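PDB 6D1P: glycosyl hydrolases family 2, sugar binding domain protein from Bacteroides uniformis str. 3978 T3 ii, which acts as a beta-glucuronidase of a gut bacterium, probably hydrolysing O-glycosidic bonds to glucuronic acid. Local coordinates for residues 309-312 / 313-317; 348-351 / 352-355; 466-469 / 470-473; 612-615 / 616-620; 654-658 / 659-663. One frame throughout, in Å; residues are numbered along the deposited sequence.

Contact 1. Residues 309-312 / 313-317; sequences RFEE and KGPFY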
loop_
_atom_site.group_PDB
_atom_site.type_symbol
_atom_site.label_atom_id
_atom_site.label_comp_id
_atom_site.label_asym_id
_atom_site.label_seq_id
_atom_site.Cartn_x
_atom_site.Cartn_y
_atom_site.Cartn_z
ATOM N N ARG A 309 -5.825 -26.473 -41.379
ATOM C CA ARG A 309 -5.184 -27.769 -41.244
ATOM C C ARG A 309 -3.727 -27.533 -40.889
ATOM O O ARG A 309 -3.050 -26.726 -41.537
ATOM C CB ARG A 309 -5.328 -28.573 -42.563
ATOM C CG ARG A 309 -4.365 -29.740 -42.748
ATOM C CD ARG A 309 -4.746 -30.613 -43.977
ATOM N NE ARG A 309 -4.311 -30.062 -45.265
ATOM C CZ ARG A 309 -3.113 -30.289 -45.797
ATOM N NH1 ARG A 309 -2.242 -31.050 -45.148
ATOM N NH2 ARG A 309 -2.783 -29.753 -46.965
ATOM N N PHE A 310 -3.261 -28.208 -39.849
ATOM C CA PHE A 310 -1.845 -28.268 -39.532
ATOM C C PHE A 310 -1.317 -29.589 -40.064
ATOM O O PHE A 310 -1.752 -30.658 -39.615
ATOM C CB PHE A 310 -1.602 -28.152 -38.028
ATOM C CG PHE A 310 -1.960 -26.807 -37.459
ATOM C CD1 PHE A 310 -1.014 -25.790 -37.406
ATOM C CD2 PHE A 310 -3.237 -26.559 -36.993
ATOM C CE1 PHE A 310 -1.336 -24.546 -36.901
ATOM C CE2 PHE A 310 -3.566 -25.316 -36.468
ATOM C CZ PHE A 310 -2.617 -24.309 -36.430
ATOM N N GLU A 311 -0.397 -29.514 -41.028
ATOM C CA GLU A 311 0.106 -30.711 -41.690
ATOM C C GLU A 311 1.196 -31.348 -40.839
ATOM O O GLU A 311 2.094 -30.659 -40.336
ATOM C CB GLU A 311 0.639 -30.380 -43.095
ATOM C CG GLU A 311 0.830 -31.597 -44.037
ATOM C CD GLU A 311 1.073 -31.210 -45.514
ATOM O OE1 GLU A 311 1.985 -30.402 -45.816
ATOM O OE2 GLU A 311 0.343 -31.724 -46.392
ATOM N N GLU A 312 1.105 -32.668 -40.678
ATOM C CA GLU A 312 2.116 -33.419 -39.950
ATOM C C GLU A 312 3.475 -33.230 -40.595
ATOM O O GLU A 312 3.638 -33.468 -41.794
ATOM C CB GLU A 312 1.733 -34.888 -39.922
ATOM C CG GLU A 312 2.682 -35.764 -39.137
ATOM C CD GLU A 312 2.003 -37.041 -38.707
ATOM O OE1 GLU A 312 0.886 -37.297 -39.210
ATOM O OE2 GLU A 312 2.559 -37.767 -37.857
ATOM N N LYS A 313 4.448 -32.767 -39.811
ATOM C CA LYS A 313 5.782 -32.434 -40.321
ATOM C C LYS A 313 5.731 -31.397 -41.439
ATOM O O LYS A 313 6.685 -31.263 -42.220
ATOM C CB LYS A 313 6.523 -33.692 -40.807
ATOM C CG LYS A 313 6.770 -34.759 -39.769
ATOM C CD LYS A 313 7.783 -34.296 -38.728
ATOM C CE LYS A 313 8.047 -35.354 -37.672
ATOM N NZ LYS A 313 8.984 -34.823 -36.646
ATOM N N GLY A 314 4.633 -30.651 -41.547
ATOM C CA GLY A 314 4.491 -29.684 -42.614
ATOM C C GLY A 314 3.944 -28.358 -42.175
ATOM O O GLY A 314 3.843 -28.088 -40.988
ATOM N N PRO A 315 3.560 -27.505 -43.114
ATOM C CA PRO A 315 3.111 -26.167 -42.728
ATOM C C PRO A 315 1.620 -26.105 -42.465
ATOM O O PRO A 315 0.955 -27.114 -42.141
ATOM C CB PRO A 315 3.495 -25.317 -43.947
ATOM C CG PRO A 315 3.372 -26.247 -45.111
ATOM C CD PRO A 315 3.713 -27.664 -44.569
ATOM N N PHE A 316 1.065 -24.898 -42.572
ATOM C CA PHE A 316 -0.311 -24.614 -42.175
ATOM C C PHE A 316 -1.118 -24.151 -43.395
ATOM O O PHE A 316 -0.674 -23.298 -44.189
ATOM C CB PHE A 316 -0.335 -23.513 -41.090
ATOM C CG PHE A 316 -1.693 -22.933 -40.821
ATOM C CD1 PHE A 316 -2.603 -23.608 -40.031
ATOM C CD2 PHE A 316 -2.069 -21.724 -41.395
ATOM C CE1 PHE A 316 -3.874 -23.090 -39.813
ATOM C CE2 PHE A 316 -3.334 -21.201 -41.183
ATOM C CZ PHE A 316 -4.235 -21.884 -40.387
ATOM N N TYR A 317 -2.316 -24.706 -43.552
ATOM C CA TYR A 317 -3.138 -24.464 -44.736
ATOM C C TYR A 317 -4.448 -23.828 -44.300
ATOM O O TYR A 317 -5.175 -24.381 -43.467
ATOM C CB TYR A 317 -3.411 -25.760 -45.502
ATOM C CG TYR A 317 -2.178 -26.422 -46.055
ATOM C CD1 TYR A 317 -1.346 -27.172 -45.235
ATOM C CD2 TYR A 317 -1.835 -26.298 -47.403
ATOM C CE1 TYR A 317 -0.195 -27.777 -45.732
ATOM C CE2 TYR A 317 -0.683 -26.908 -47.915
ATOM C CZ TYR A 317 0.121 -27.656 -47.075
ATOM O OH TYR A 317 1.264 -28.276 -47.536
#

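Contact 2. Residues 348-351 / 352-355; sequences TEMQ and QIKE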
loop_
_atom_site.group_PDB
_atom_site.type_symbol
_atom_site.label_atom_id
_atom_site.label_comp_id
_atom_site.label_asym_id
_atom_site.label_seq_id
_atom_site.Cartn_x
_atom_site.Cartn_y
_atom_site.Cartn_z
ATOM N N THR A 348 -7.626 1.037 -31.210
ATOM C CA THR A 348 -6.396 1.668 -31.663
ATOM C C THR A 348 -5.265 0.654 -31.778
ATOM O O THR A 348 -4.529 0.639 -32.773
ATOM C CB THR A 348 -6.015 2.791 -30.696
ATOM O OG1 THR A 348 -6.997 3.830 -30.770
ATOM C CG2 THR A 348 -4.644 3.353 -31.044
ATOM N N GLU A 349 -5.126 -0.216 -30.766
ATOM C CA GLU A 349 -3.981 -1.123 -30.718
ATOM C C GLU A 349 -4.120 -2.241 -31.739
ATOM O O GLU A 349 -3.168 -2.558 -32.463
ATOM C CB GLU A 349 -3.823 -1.693 -29.309
ATOM C CG GLU A 349 -2.841 -2.858 -29.196
ATOM C CD GLU A 349 -2.851 -3.477 -27.791
ATOM O OE1 GLU A 349 -3.628 -2.964 -26.933
ATOM O OE2 GLU A 349 -2.106 -4.465 -27.546
ATOM N N MET A 350 -5.296 -2.857 -31.808
ATOM C CA MET A 350 -5.499 -3.928 -32.781
ATOM C C MET A 350 -5.306 -3.416 -34.209
ATOM O O MET A 350 -4.652 -4.076 -35.028
ATOM C CB MET A 350 -6.880 -4.558 -32.587
ATOM C CG MET A 350 -7.096 -5.160 -31.195
ATOM S SD MET A 350 -5.773 -6.287 -30.688
ATOM C CE MET A 350 -5.895 -7.550 -31.948
ATOM N N GLN A 351 -5.807 -2.211 -34.510
ATOM C CA GLN A 351 -5.529 -1.607 -35.815
ATOM C C GLN A 351 -4.033 -1.450 -36.045
ATOM O O GLN A 351 -3.539 -1.728 -37.141
ATOM C CB GLN A 351 -6.229 -0.248 -35.952
ATOM C CG GLN A 351 -7.541 -0.307 -36.716
ATOM C CD GLN A 351 -8.268 1.032 -36.766
ATOM O OE1 GLN A 351 -7.718 2.042 -37.234
ATOM N NE2 GLN A 351 -9.521 1.044 -36.291
ATOM N N GLN A 352 -3.297 -1.005 -35.028
ATOM C CA GLN A 352 -1.858 -0.842 -35.189
ATOM C C GLN A 352 -1.196 -2.169 -35.545
ATOM O O GLN A 352 -0.248 -2.216 -36.345
ATOM C CB GLN A 352 -1.265 -0.272 -33.902
ATOM C CG GLN A 352 -0.029 0.602 -34.074
ATOM C CD GLN A 352 0.479 1.138 -32.724
ATOM O OE1 GLN A 352 0.081 0.644 -31.671
ATOM N NE2 GLN A 352 1.356 2.136 -32.757
ATOM N N ILE A 353 -1.696 -3.258 -34.959
ATOM C CA ILE A 353 -1.167 -4.587 -35.234
ATOM C C ILE A 353 -1.512 -5.003 -36.660
ATOM O O ILE A 353 -0.634 -5.408 -37.436
ATOM C CB ILE A 353 -1.709 -5.593 -34.198
ATOM C CG1 ILE A 353 -1.189 -5.232 -32.801
ATOM C CG2 ILE A 353 -1.365 -7.022 -34.595
ATOM C CD1 ILE A 353 -1.598 -6.171 -31.711
ATOM N N LYS A 354 -2.799 -4.911 -37.014
ATOM C CA LYS A 354 -3.234 -5.227 -38.371
ATOM C C LYS A 354 -2.430 -4.450 -39.409
ATOM O O LYS A 354 -1.952 -5.023 -40.391
ATOM C CB LYS A 354 -4.726 -4.934 -38.520
ATOM C CG LYS A 354 -5.248 -5.217 -39.923
ATOM C CD LYS A 354 -5.307 -6.708 -40.201
ATOM C CE LYS A 354 -5.741 -6.983 -41.645
ATOM N NZ LYS A 354 -6.130 -8.416 -41.800
ATOM N N GLU A 355 -2.222 -3.150 -39.173
ATOM C CA GLU A 355 -1.443 -2.318 -40.086
ATOM C C GLU A 355 0.021 -2.710 -40.143
ATOM O O GLU A 355 0.713 -2.302 -41.082
ATOM C CB GLU A 355 -1.548 -0.852 -39.674
ATOM C CG GLU A 355 -2.922 -0.314 -39.914
ATOM C CD GLU A 355 -3.173 1.000 -39.222
ATOM O OE1 GLU A 355 -2.190 1.626 -38.751
ATOM O OE2 GLU A 355 -4.364 1.393 -39.137
#

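Contact 3. Residues 466-469 / 470-473; sequences RRCE and FCKD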
loop_
_atom_site.group_PDB
_atom_site.type_symbol
_atom_site.label_atom_id
_atom_site.label_comp_id
_atom_site.label_asym_id
_atom_site.label_seq_id
_atom_site.Cartn_x
_atom_site.Cartn_y
_atom_site.Cartn_z
ATOM N N ARG A 466 3.079 -24.550 -24.984
ATOM C CA ARG A 466 4.402 -23.993 -25.242
ATOM C C ARG A 466 5.379 -24.427 -24.154
ATOM O O ARG A 466 5.093 -24.276 -22.961
ATOM C CB ARG A 466 4.375 -22.451 -25.326
ATOM C CG ARG A 466 5.747 -21.891 -25.739
ATOM C CD ARG A 466 5.892 -20.381 -25.733
ATOM N NE ARG A 466 7.311 -20.064 -25.843
ATOM C CZ ARG A 466 8.120 -19.937 -24.800
ATOM N NH1 ARG A 466 7.623 -20.051 -23.578
ATOM N NH2 ARG A 466 9.412 -19.691 -24.970
ATOM N N ARG A 467 6.527 -24.962 -24.572
ATOM C CA ARG A 467 7.670 -25.257 -23.706
ATOM C C ARG A 467 7.279 -26.184 -22.551
ATOM O O ARG A 467 7.157 -25.772 -21.398
ATOM C CB ARG A 467 8.300 -23.979 -23.148
ATOM C CG ARG A 467 9.769 -24.143 -22.853
ATOM C CD ARG A 467 10.307 -23.055 -21.973
ATOM N NE ARG A 467 10.208 -23.432 -20.559
ATOM C CZ ARG A 467 10.887 -22.827 -19.589
ATOM N NH1 ARG A 467 11.695 -21.827 -19.898
ATOM N NH2 ARG A 467 10.780 -23.230 -18.319
ATOM N N CYS A 468 7.096 -27.458 -22.896
ATOM C CA CYS A 468 6.999 -28.513 -21.883
ATOM C C CYS A 468 7.333 -29.816 -22.614
ATOM O O CYS A 468 6.435 -30.512 -23.090
ATOM C CB CYS A 468 5.642 -28.586 -21.219
ATOM S SG CYS A 468 5.644 -29.793 -19.837
ATOM N N GLU A 469 8.631 -30.115 -22.708
ATOM C CA GLU A 469 9.062 -31.191 -23.598
ATOM C C GLU A 469 8.461 -32.531 -23.195
ATOM O O GLU A 469 8.100 -33.328 -24.067
ATOM C CB GLU A 469 10.584 -31.277 -23.645
ATOM C CG GLU A 469 11.244 -30.087 -24.328
ATOM C CD GLU A 469 10.766 -29.843 -25.780
ATOM O OE1 GLU A 469 10.342 -28.696 -26.077
ATOM O OE2 GLU A 469 10.840 -30.783 -26.617
ATOM N N PHE A 470 8.306 -32.785 -21.884
ATOM C CA PHE A 470 7.769 -34.072 -21.443
ATOM C C PHE A 470 6.255 -34.177 -21.584
ATOM O O PHE A 470 5.679 -35.201 -21.194
ATOM C CB PHE A 470 8.190 -34.374 -19.993
ATOM C CG PHE A 470 7.663 -33.404 -18.955
ATOM C CD1 PHE A 470 8.484 -32.421 -18.423
ATOM C CD2 PHE A 470 6.374 -33.511 -18.467
ATOM C CE1 PHE A 470 8.018 -31.534 -17.449
ATOM C CE2 PHE A 470 5.906 -32.630 -17.488
ATOM C CZ PHE A 470 6.730 -31.636 -16.993
ATOM N N CYS A 471 5.594 -33.151 -22.104
ATOM C CA CYS A 471 4.188 -33.233 -22.467
ATOM C C CYS A 471 3.943 -33.004 -23.950
ATOM O O CYS A 471 2.782 -33.031 -24.367
ATOM C CB CYS A 471 3.357 -32.203 -21.683
ATOM S SG CYS A 471 3.143 -32.519 -19.925
ATOM N N LYS A 472 4.994 -32.755 -24.748
ATOM C CA LYS A 472 4.821 -32.228 -26.113
ATOM C C LYS A 472 3.991 -33.153 -27.012
ATOM O O LYS A 472 3.323 -32.676 -27.934
ATOM C CB LYS A 472 6.191 -31.976 -26.756
ATOM C CG LYS A 472 6.887 -33.274 -27.218
ATOM C CD LYS A 472 8.379 -33.088 -27.478
ATOM C CE LYS A 472 8.649 -32.312 -28.751
ATOM N NZ LYS A 472 9.938 -32.723 -29.378
ATOM N N ASP A 473 4.000 -34.465 -26.746
ATOM C CA ASP A 473 3.293 -35.458 -27.558
ATOM C C ASP A 473 1.790 -35.464 -27.317
ATOM O O ASP A 473 1.066 -36.124 -28.073
ATOM C CB ASP A 473 3.832 -36.864 -27.265
ATOM C CG ASP A 473 3.773 -37.210 -25.767
ATOM O OD1 ASP A 473 4.421 -36.488 -24.964
ATOM O OD2 ASP A 473 3.066 -38.175 -25.379
#

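Contact 4. Residues 612-615 / 616-620; sequences VFQS and YWSSK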
loop_
_atom_site.group_PDB
_atom_site.type_symbol
_atom_site.label_atom_id
_atom_site.label_comp_id
_atom_site.label_asym_id
_atom_site.label_seq_id
_atom_site.Cartn_x
_atom_site.Cartn_y
_atom_site.Cartn_z
ATOM N N VAL A 612 10.422 -2.568 -39.412
ATOM C CA VAL A 612 11.048 -3.765 -39.953
ATOM C C VAL A 612 9.986 -4.807 -40.254
ATOM O O VAL A 612 9.913 -5.331 -41.372
ATOM C CB VAL A 612 12.114 -4.301 -38.991
ATOM C CG1 VAL A 612 12.666 -5.594 -39.522
ATOM C CG2 VAL A 612 13.210 -3.258 -38.809
ATOM N N PHE A 613 9.110 -5.080 -39.280
ATOM C CA PHE A 613 8.010 -6.017 -39.521
ATOM C C PHE A 613 7.085 -5.505 -40.611
ATOM O O PHE A 613 6.646 -6.277 -41.476
ATOM C CB PHE A 613 7.206 -6.277 -38.238
ATOM C CG PHE A 613 7.848 -7.285 -37.309
ATOM C CD1 PHE A 613 7.735 -8.647 -37.554
ATOM C CD2 PHE A 613 8.585 -6.870 -36.212
ATOM C CE1 PHE A 613 8.338 -9.569 -36.740
ATOM C CE2 PHE A 613 9.189 -7.801 -35.366
ATOM C CZ PHE A 613 9.067 -9.151 -35.633
ATOM N N GLN A 614 6.758 -4.212 -40.578
ATOM C CA GLN A 614 5.788 -3.687 -41.529
ATOM C C GLN A 614 6.319 -3.809 -42.949
ATOM O O GLN A 614 5.587 -4.211 -43.862
ATOM C CB GLN A 614 5.449 -2.235 -41.202
ATOM C CG GLN A 614 4.243 -1.671 -41.963
ATOM C CD GLN A 614 3.868 -0.265 -41.487
ATOM O OE1 GLN A 614 4.710 0.641 -41.459
ATOM N NE2 GLN A 614 2.603 -0.090 -41.093
ATOM N N SER A 615 7.608 -3.528 -43.137
ATOM C CA SER A 615 8.195 -3.588 -44.462
ATOM C C SER A 615 8.168 -5.000 -45.035
ATOM O O SER A 615 8.180 -5.153 -46.259
ATOM C CB SER A 615 9.627 -3.068 -44.421
ATOM O OG SER A 615 10.456 -3.954 -43.710
ATOM N N TYR A 616 8.118 -6.027 -44.181
ATOM C CA TYR A 616 8.079 -7.415 -44.634
ATOM C C TYR A 616 6.666 -7.957 -44.759
ATOM O O TYR A 616 6.415 -8.839 -45.582
ATOM C CB TYR A 616 8.850 -8.312 -43.663
ATOM C CG TYR A 616 10.330 -8.490 -43.924
ATOM C CD1 TYR A 616 10.786 -9.504 -44.758
ATOM C CD2 TYR A 616 11.274 -7.682 -43.301
ATOM C CE1 TYR A 616 12.143 -9.694 -44.989
ATOM C CE2 TYR A 616 12.638 -7.865 -43.525
ATOM C CZ TYR A 616 13.063 -8.881 -44.372
ATOM O OH TYR A 616 14.409 -9.098 -44.607
ATOM N N TRP A 617 5.730 -7.446 -43.971
ATOM C CA TRP A 617 4.434 -8.093 -43.834
ATOM C C TRP A 617 3.289 -7.305 -44.426
ATOM O O TRP A 617 2.291 -7.903 -44.839
ATOM C CB TRP A 617 4.122 -8.354 -42.347
ATOM C CG TRP A 617 4.903 -9.470 -41.738
ATOM C CD1 TRP A 617 5.829 -10.273 -42.360
ATOM C CD2 TRP A 617 4.809 -9.938 -40.387
ATOM N NE1 TRP A 617 6.319 -11.207 -41.471
ATOM C CE2 TRP A 617 5.710 -11.025 -40.255
ATOM C CE3 TRP A 617 4.049 -9.550 -39.275
ATOM C CZ2 TRP A 617 5.879 -11.713 -39.052
ATOM C CZ3 TRP A 617 4.223 -10.247 -38.064
ATOM C CH2 TRP A 617 5.127 -11.312 -37.972
ATOM N N SER A 618 3.384 -5.984 -44.425
ATOM C CA SER A 618 2.278 -5.154 -44.872
ATOM C C SER A 618 2.217 -5.129 -46.394
ATOM O O SER A 618 3.251 -5.066 -47.067
ATOM C CB SER A 618 2.432 -3.732 -44.344
ATOM O OG SER A 618 1.297 -2.968 -44.688
ATOM N N SER A 619 0.993 -5.178 -46.928
ATOM C CA SER A 619 0.779 -4.954 -48.353
ATOM C C SER A 619 0.690 -3.474 -48.709
ATOM O O SER A 619 0.744 -3.129 -49.892
ATOM C CB SER A 619 -0.482 -5.693 -48.821
ATOM O OG SER A 619 -1.531 -5.615 -47.866
ATOM N N LYS A 620 0.599 -2.589 -47.723
ATOM C CA LYS A 620 0.414 -1.172 -47.989
ATOM C C LYS A 620 1.765 -0.487 -48.152
ATOM O O LYS A 620 2.604 -0.563 -47.239
ATOM C CB LYS A 620 -0.364 -0.501 -46.869
ATOM C CG LYS A 620 -0.811 0.884 -47.258
ATOM C CD LYS A 620 -0.979 1.838 -46.103
ATOM C CE LYS A 620 -1.530 3.151 -46.644
ATOM N NZ LYS A 620 -1.595 4.180 -45.607
HETATM O O HOH W 1 6.997 -6.846 -48.351
#

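Contact 5. Residues 654-658 / 659-663; sequences LFVNG and VSQGR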
loop_
_atom_site.group_PDB
_atom_site.type_symbol
_atom_site.label_atom_id
_atom_site.label_comp_id
_atom_site.label_asym_id
_atom_site.label_seq_id
_atom_site.Cartn_x
_atom_site.Cartn_y
_atom_site.Cartn_z
ATOM N N LEU A 654 17.900 6.888 -52.048
ATOM C CA LEU A 654 18.368 7.612 -50.884
ATOM C C LEU A 654 19.030 8.904 -51.330
ATOM O O LEU A 654 19.739 8.935 -52.341
ATOM C CB LEU A 654 19.364 6.767 -50.085
ATOM C CG LEU A 654 19.697 7.336 -48.709
ATOM C CD1 LEU A 654 18.499 7.181 -47.782
ATOM C CD2 LEU A 654 20.947 6.689 -48.130
ATOM N N PHE A 655 18.793 9.971 -50.573
ATOM C CA PHE A 655 19.469 11.239 -50.796
ATOM C C PHE A 655 20.099 11.669 -49.485
ATOM O O PHE A 655 19.446 11.622 -48.435
ATOM C CB PHE A 655 18.515 12.334 -51.286
ATOM C CG PHE A 655 17.672 11.948 -52.468
ATOM C CD1 PHE A 655 18.066 12.284 -53.758
ATOM C CD2 PHE A 655 16.456 11.309 -52.289
ATOM C CE1 PHE A 655 17.271 11.948 -54.851
ATOM C CE2 PHE A 655 15.660 10.962 -53.378
ATOM C CZ PHE A 655 16.071 11.286 -54.659
ATOM N N VAL A 656 21.356 12.093 -49.549
ATOM C CA VAL A 656 22.076 12.617 -48.401
ATOM C C VAL A 656 22.526 14.038 -48.733
ATOM O O VAL A 656 23.273 14.250 -49.701
ATOM C CB VAL A 656 23.264 11.723 -48.029
ATOM C CG1 VAL A 656 23.981 12.276 -46.799
ATOM C CG2 VAL A 656 22.763 10.317 -47.783
ATOM N N ASN A 657 22.052 15.010 -47.942
ATOM C CA ASN A 657 22.404 16.423 -48.120
ATOM C C ASN A 657 22.158 16.887 -49.559
ATOM O O ASN A 657 22.969 17.598 -50.155
ATOM C CB ASN A 657 23.854 16.675 -47.689
ATOM C CG ASN A 657 24.042 16.581 -46.181
ATOM O OD1 ASN A 657 23.104 16.817 -45.415
ATOM N ND2 ASN A 657 25.257 16.250 -45.747
ATOM N N GLY A 658 21.023 16.466 -50.126
ATOM C CA GLY A 658 20.665 16.775 -51.495
ATOM C C GLY A 658 21.269 15.872 -52.559
ATOM O O GLY A 658 20.743 15.830 -53.677
ATOM N N VAL A 659 22.343 15.147 -52.247
ATOM C CA VAL A 659 23.070 14.332 -53.217
ATOM C C VAL A 659 22.487 12.922 -53.259
ATOM O O VAL A 659 22.578 12.172 -52.275
ATOM C CB VAL A 659 24.561 14.279 -52.865
ATOM C CG1 VAL A 659 25.315 13.431 -53.890
ATOM C CG2 VAL A 659 25.121 15.682 -52.750
ATOM N N SER A 660 21.922 12.545 -54.411
ATOM C CA SER A 660 21.428 11.183 -54.600
ATOM C C SER A 660 22.544 10.161 -54.397
ATOM O O SER A 660 23.684 10.363 -54.828
ATOM C CB SER A 660 20.823 11.006 -55.992
ATOM O OG SER A 660 20.469 9.645 -56.217
ATOM N N GLN A 661 22.210 9.063 -53.713
ATOM C CA GLN A 661 23.161 8.001 -53.413
ATOM C C GLN A 661 22.870 6.717 -54.182
ATOM O O GLN A 661 23.574 5.716 -53.984
ATOM C CB GLN A 661 23.175 7.723 -51.906
ATOM C CG GLN A 661 23.515 8.945 -51.070
ATOM C CD GLN A 661 24.907 9.498 -51.350
ATOM O OE1 GLN A 661 25.061 10.632 -51.830
ATOM N NE2 GLN A 661 25.930 8.714 -51.021
ATOM N N GLY A 662 21.856 6.720 -55.050
ATOM C CA GLY A 662 21.553 5.569 -55.877
ATOM C C GLY A 662 20.164 5.003 -55.655
ATOM O O GLY A 662 19.655 4.964 -54.530
ATOM N N ARG A 663 19.536 4.583 -56.739
ATOM C CA ARG A 663 18.308 3.807 -56.674
ATOM C C ARG A 663 18.672 2.337 -56.481
ATOM O O ARG A 663 19.583 1.824 -57.139
ATOM C CB ARG A 663 17.509 4.017 -57.962
ATOM C CG ARG A 663 16.012 3.906 -57.847
ATOM C CD ARG A 663 15.365 4.843 -58.858
ATOM N NE ARG A 663 13.977 4.491 -59.141
ATOM C CZ ARG A 663 13.130 5.280 -59.803
ATOM N NH1 ARG A 663 13.531 6.473 -60.236
ATOM N NH2 ARG A 663 11.881 4.878 -60.024
#

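Contact 1. Residues 309-312 / 313-317
The guanidinium of Arg309 lies almost flat on the ring of Tyr317, planes 18° apart, with NH2 above the ring centre; Arg309 CZ sits 3.9 Å from the Tyr317 centroid, a cation-pi stack. The bend at chi3 (80°) lays the group there. Polar bonds close the arrangement. Arg309 NH1 makes a salt bridge to Glu311 OE2 at 2.9 Å, in the guanidinium plane but above that of the carboxylate, and Tyr317 OH donates to Glu311 OE1 at 2.8 Å. The backbone is a beta hairpin: Tyr317 N bonds to Arg309 O, Glu311 N to Pro315 O, and Gly314 N to Glu311 O across a type II turn. On the opposite face Phe310 CE1 meets Phe316 CD1 at 3.5 Å, both rings resting on Ile421 of barrel strand 420-432. A leucine in place of Tyr317 would probably leave the guanidinium without its aromatic platform and Glu311 OE1 without its hydroxyl. Charge, ring and hydroxyl thus hold one another on one face, while the other carries the two phenyl rings.

Contact 2. Residues 348-351 / 352-355
Lys354 N donates to Met350 O at 2.8 Å along a nearly straight line (177° at the hydrogen), and Glu355 N reaches Gln351 O at the same length. Ile353 N to Glu349 O and Gln352 N to Thr348 O, more bent, complete the i to i+4 bonds of this part of helix 343-356, which belongs to a beta-alpha-beta unit of the TIM barrel. The strongest side-chain bonds leave the helix: Glu349 OE1 makes salt bridges with Arg330 and Lys579, Gln352 NE2 donates to Gly604 O, and Lys354 NZ to the carbonyls of Leu379 and Gly380. Nearer the backbone, Glu355 has CG beside its own N (chi1 -69°), which sets CG 3.2 Å from Gln351 O; its carboxylate stands 50° to the Gln351 amide. Packing between side chains is slight. Ile353 CD1 lies 4.3 Å from Met350 SD and equally far from Glu349 CG, and Met350 packs against Leu375 and Cys376 of helix 370-379. Backbone bonds therefore supply the internal cohesion, while the side chains of Glu349, Met350, Gln352 and Lys354 reach out to neighbouring parts of the chain.

Contact 3. Residues 466-469 / 470-473
Cys468 SG sits over one face of the Phe470 ring, 3.7 Å from its centroid and only 15° off the ring normal, a sulfur-aromatic contact. Phe470 can offer that face because its CG stands between the backbone N and the carbonyl carbon (chi1 63°), which folds the ring back toward the preceding residues. Cys471 SG closes on the same sulfur, 3.7 Å from Cys468 SG, too far for a disulfide. A tight turn supports this compact side: Cys471 N donates to Cys468 O at 2.9 Å. The solvent side is looser. There Lys472 N makes a longer bond to Glu469 O, 3.2 Å, and the salt bridge between Glu469 OE2 and Lys472 NZ spans 3.5 Å, the two chains crossing at an angle. Each of these side chains has a stronger partner elsewhere, Glu469 OE1 in Tyr478 OH and Lys472 NZ in Ala504 O. The turn follows barrel strand 462-466 and leads to strand 477-479, with Phe470 laid against Ile443 and Cys471 against Met447 of helix 440-457.

Contact 4. Residues 612-615 / 616-620
Phe613 turns the edge of its ring onto the face of Trp617, one helical turn further on. This T-shaped pair has its planes at 62°, and Phe613 CD1 comes 3.8 Å from Trp617 CH2, toward the rim of the indole. Trp617 CG lies beside its backbone N (chi1 -74°), which turns the indole back along the helix to meet the phenyl. Helix 609-617 is ending here. Trp617 N divides its hydrogen between Phe613 O, at 2.9 Å, and Gln614 O, at 3.2 Å; Gln614 O also accepts from Ser618 N at 2.9 Å, whereas Tyr616 N makes only weak bonds to Val612 O and Phe613 O. Ser615 OG donates to Val612 O at 2.8 Å, and the same carbonyl oxygen lies in the plane of the Tyr616 ring, at its edge. Beyond the helix, Ser618 OG takes the N-H of Lys620 (3.1 Å), an ST turn. Further out, Phe613 stacks on Phe575 and Trp617 makes a cation-pi contact with Arg326. An alanine here instead of Trp617 is likely to open a gap beside Phe613 and strip Arg326 of its aromatic partner. Shared carbonyls and serine hydroxyls thus ease the chain out of the helix while the aromatic pair joins its last turn to the barrel.

Contact 5. Residues 654-658 / 659-663
Leu654 to Arg663 form a beta hairpin, in a region of the E-set clan and so probably part of an immunoglobulin-like sandwich. The axes of 654-656 and 659-663 approach to 4.5 Å, with N-to-C directions 150° apart. A two-residue type I' turn joins them, with Asn657 and Gly658 at its middle positions, both at positive phi; at the Gly658 angles a CB would jam against the preceding carbonyl. Val656 and Val659 are the hydrogen-bonded pair beside the turn, Val656 N donating to Val659 O at 3.0 Å and Val659 N to Val656 O at 2.9 Å. Farther along, Gln661 N reaches Leu654 O at 2.8 Å. Asn657 turns its amide away, its OD1 accepting from Lys688 N and its ND2 bonded to Asn687 OD1, which ties the turn to the next strand of the sheet. Phe655 and Ser660, the non-hydrogen-bonded pair, share one face: the ring meets the serine obliquely, its CD1 3.6 Å from Ser660 CA, and also touches Thr690 and Thr692. Val656, on the other face with Leu654, meets Gln661 CG through CG2 at 3.6 Å. Of strand 677-680, Leu654 touches Trp678, Val656 touches Val680, and Gln661 touches both. Strand 659-665 ends its sheet within this chain. Between the two strands, Phe655 CA points its hydrogen at Val659 O, 3.6 Å away.

Contacts 1 to 4 all lie in the TIM-barrel region, and contact 5 in a separate beta region. Only contacts 2 and 4 touch: Gln614 NE2 probably donates to Glu355 O at 2.9 Å, joining the C-terminal ends of helices 343-356 and 609-617; the contact centres are about 13 Å apart. Contacts 1 and 3 come within about 8 Å at their nearest atoms. Contact 5 stands apart, about 14 Å from contact 4 at nearest atoms and about 46 Å from contact 1 between centres. The side chain of Glu349 lies about 6 Å from a bound sodium ion. Arg466, at the C-terminal end of strand 462-466, makes a salt bridge to Glu428; TIM-barrel hydrolases keep their active site at that end, so contact 3 is probably near it.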